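Local coordinates for C2 domain protein (Scophthalmus maximus, PDB 3W56) that binds calcium ions through a C2 domain and may, as its family is generally assigned, take part in wide-pore channel activity, at residues D43-V48 and L55-V60. Sequence-based numbering, arbitrary orientation.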
ATOM      1  N   ASP A  43      -1.242  14.061   4.432  1.00 23.94           N
ATOM      2  CA  ASP A  43      -0.422  13.341   5.417  1.00 27.45           C
ATOM      3  C   ASP A  43      -0.589  11.835   5.228  1.00 30.35           C
ATOM      4  O   ASP A  43      -1.349  11.189   5.963  1.00 22.15           O
ATOM      5  CB  ASP A  43      -0.766  13.737   6.870  1.00 32.94           C
ATOM      6  CG  ASP A  43      -0.564  15.205   7.126  1.00 35.09           C
ATOM      7  OD1 ASP A  43       0.591  15.667   6.993  1.00 38.10           O
ATOM      8  OD2 ASP A  43      -1.561  15.906   7.417  1.00 46.31           O
ATOM      9  N   GLY A  44       0.097  11.285   4.220  1.00 20.60           N
ATOM     10  CA  GLY A  44      -0.234   9.963   3.733  1.00 19.21           C
ATOM     11  C   GLY A  44       0.318   8.816   4.535  1.00 13.16           C
ATOM     12  O   GLY A  44       1.381   8.862   5.156  1.00 16.24           O
ATOM     13  N   TYR A  45      -0.422   7.726   4.481  1.00 12.33           N
ATOM     14  CA  TYR A  45       0.021   6.453   4.931  1.00 12.26           C
ATOM     15  C   TYR A  45      -0.715   5.391   4.163  1.00 11.68           C
ATOM     16  O   TYR A  45      -1.763   5.642   3.517  1.00 17.43           O
ATOM     17  CB  TYR A  45      -0.109   6.276   6.500  1.00 13.19           C
ATOM     18  CG  TYR A  45      -1.544   6.167   7.037  1.00 17.90           C
ATOM     19  CD1 TYR A  45      -2.050   4.944   7.409  1.00 14.49           C
ATOM     20  CD2 TYR A  45      -2.323   7.281   7.169  1.00 15.40           C
ATOM     21  CE1 TYR A  45      -3.379   4.813   7.889  1.00 16.12           C
ATOM     22  CE2 TYR A  45      -3.609   7.199   7.678  1.00 16.74           C
ATOM     23  CZ  TYR A  45      -4.120   5.962   8.021  1.00 14.35           C
ATOM     24  OH  TYR A  45      -5.405   5.818   8.545  1.00 16.33           O
ATOM     25  N   VAL A  46      -0.188   4.177   4.227  1.00 11.63           N
ATOM     26  CA  VAL A  46      -0.720   3.018   3.497  1.00 11.01           C
ATOM     27  C   VAL A  46      -1.110   1.859   4.393  1.00 16.22           C
ATOM     28  O   VAL A  46      -0.348   1.438   5.283  1.00 13.12           O
ATOM     29  CB  VAL A  46       0.320   2.529   2.446  1.00 11.72           C
ATOM     30  CG1 VAL A  46      -0.271   1.481   1.542  1.00 13.73           C
ATOM     31  CG2 VAL A  46       0.827   3.745   1.646  1.00 11.83           C
ATOM     32  N   LYS A  47      -2.312   1.332   4.159  1.00 13.24           N
ATOM     33  CA  LYS A  47      -2.781   0.159   4.903  1.00 19.26           C
ATOM     34  C   LYS A  47      -2.647  -1.023   4.001  1.00 16.35           C
ATOM     35  O   LYS A  47      -2.948  -0.937   2.778  1.00 15.96           O
ATOM     36  CB  LYS A  47      -4.243   0.300   5.310  1.00 23.49           C
ATOM     37  CG  LYS A  47      -4.570   1.378   6.340  1.00 22.51           C
ATOM     38  CD  LYS A  47      -5.953   0.995   7.006  1.00 16.75           C
ATOM     39  CE  LYS A  47      -6.568   2.216   7.637  1.00 28.58           C
ATOM     40  NZ  LYS A  47      -7.995   1.935   8.082  1.00 35.11           N
ATOM     41  N   VAL A  48      -2.222  -2.143   4.556  1.00 10.66           N
ATOM     42  CA  VAL A  48      -1.833  -3.342   3.814  1.00  9.43           C
ATOM     43  C   VAL A  48      -2.524  -4.550   4.386  1.00 14.99           C
ATOM     44  O   VAL A  48      -2.361  -4.901   5.603  1.00 15.66           O
ATOM     45  CB  VAL A  48      -0.314  -3.634   3.892  1.00 11.24           C
ATOM     46  CG1 VAL A  48       0.090  -4.788   3.042  1.00 11.50           C
ATOM     47  CG2 VAL A  48       0.453  -2.380   3.455  1.00 11.59           C
ATOM     48  N   LEU A  55      -1.903  -6.851   7.538  1.00 24.26           N
ATOM     49  CA  LEU A  55      -0.446  -6.868   7.645  1.00 24.71           C
ATOM     50  C   LEU A  55       0.178  -5.663   8.365  1.00 14.32           C
ATOM     51  O   LEU A  55       1.335  -5.733   8.811  1.00 22.59           O
ATOM     52  CB  LEU A  55       0.172  -7.026   6.257  1.00 14.53           C
ATOM     53  CG  LEU A  55      -0.156  -8.314   5.553  1.00 23.24           C
ATOM     54  CD1 LEU A  55       0.709  -8.418   4.329  1.00 19.04           C
ATOM     55  CD2 LEU A  55       0.099  -9.547   6.476  1.00 21.20           C
ATOM     56  N   GLY A  56      -0.601  -4.594   8.554  1.00 20.41           N
ATOM     57  CA  GLY A  56      -0.087  -3.371   9.134  1.00 21.25           C
ATOM     58  C   GLY A  56      -0.276  -2.111   8.292  1.00 20.30           C
ATOM     59  O   GLY A  56      -1.077  -2.063   7.346  1.00 18.14           O
ATOM     60  N   GLU A  57       0.380  -1.050   8.713  1.00 13.91           N
ATOM     61  CA  GLU A  57       0.295   0.200   7.993  1.00 22.39           C
ATOM     62  C   GLU A  57       1.643   0.858   8.058  1.00 22.05           C
ATOM     63  O   GLU A  57       2.437   0.597   8.995  1.00 19.53           O
ATOM     64  CB  GLU A  57      -0.831   1.128   8.486  1.00 28.77           C
ATOM     65  CG  GLU A  57      -1.130   1.133   9.946  1.00 27.93           C
ATOM     66  CD  GLU A  57      -2.313   2.070  10.271  1.00 17.72           C
ATOM     67  OE1 GLU A  57      -2.042   3.210  10.731  1.00 29.79           O
ATOM     68  OE2 GLU A  57      -3.499   1.680  10.037  1.00 30.28           O
ATOM     69  N   THR A  58       1.938   1.663   7.033  1.00 13.71           N
ATOM     70  CA  THR A  58       3.059   2.560   7.199  1.00 13.88           C
ATOM     71  C   THR A  58       2.856   3.653   8.249  1.00 16.08           C
ATOM     72  O   THR A  58       1.740   4.023   8.584  1.00 19.09           O
ATOM     73  CB  THR A  58       3.397   3.315   5.895  1.00 10.07           C
ATOM     74  OG1 THR A  58       2.372   4.274   5.535  1.00 13.36           O
ATOM     75  CG2 THR A  58       3.578   2.319   4.731  1.00 12.93           C
ATOM     76  N   SER A  59       3.986   4.237   8.640  1.00 14.94           N
ATOM     77  CA  SER A  59       3.998   5.540   9.276  1.00 20.09           C
ATOM     78  C   SER A  59       3.419   6.634   8.362  1.00 19.35           C
ATOM     79  O   SER A  59       3.254   6.476   7.138  1.00 14.47           O
ATOM     80  CB  SER A  59       5.427   5.881   9.784  1.00 15.76           C
ATOM     81  OG  SER A  59       6.331   6.130   8.675  1.00 17.99           O
ATOM     82  N   VAL A  60       2.997   7.725   8.979  1.00 17.33           N
ATOM     83  CA  VAL A  60       2.503   8.889   8.291  1.00 18.40           C
ATOM     84  C   VAL A  60       3.671   9.708   7.765  1.00 18.65           C
ATOM     85  O   VAL A  60       4.659  10.029   8.476  1.00 18.30           O
ATOM     86  CB  VAL A  60       1.605   9.752   9.184  1.00 22.37           C
ATOM     87  CG1 VAL A  60       1.152  10.965   8.400  1.00 22.31           C
ATOM     88  CG2 VAL A  60       0.452   8.908   9.682  1.00 23.42           C
TER
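Val-48 and Gly-56 form a hydrogen-bonded antiparallel pair in the hairpin of strands 44-50 and 53-57. Val-48 N donates to Gly-56 O at 3.0 Å; Val-48 O receives weak bonds from the N of Gly-56 and of Leu-55. Further along, Thr-58 N reaches Val-46 O at 2.9 Å, but Val-46 N is answered by a side chain: Thr-58 OG1 accepts it at 2.9 Å and 160°, and donates to Ser-59 O. Chi1 of 69° sets this hydroxyl between its own backbone N and carbonyl carbon, facing the strand. With an alanine in place of Thr-58, Val-46 N would probably lose its acceptor and Ser-59 O this hydroxyl donor. Beyond it, Val-60 CA makes a CH...O contact with Gly-44 O (3.3 Å), and Asp-43, a calcium ligand when the ion is bound, accepts a hydrogen bond from Asn-63 N at OD1. Among side chains, Glu-57 OE1 lies 3.5 Å from Tyr-45 CE1, carboxylate and ring planes 37° apart, while Lys-47 runs alongside Glu-57, NZ 4.9 Å from OE2. Val-48 CG1 packs on Leu-55 CD1 (3.9 Å); Val-48 also touches Leu-26 and Phe-73 of the facing sheet. Backbone pairing thus gives way to a hydroxyl bridge as residues 58-60 leave the sheet toward the calcium-binding loops, linking both chains past the regular strand.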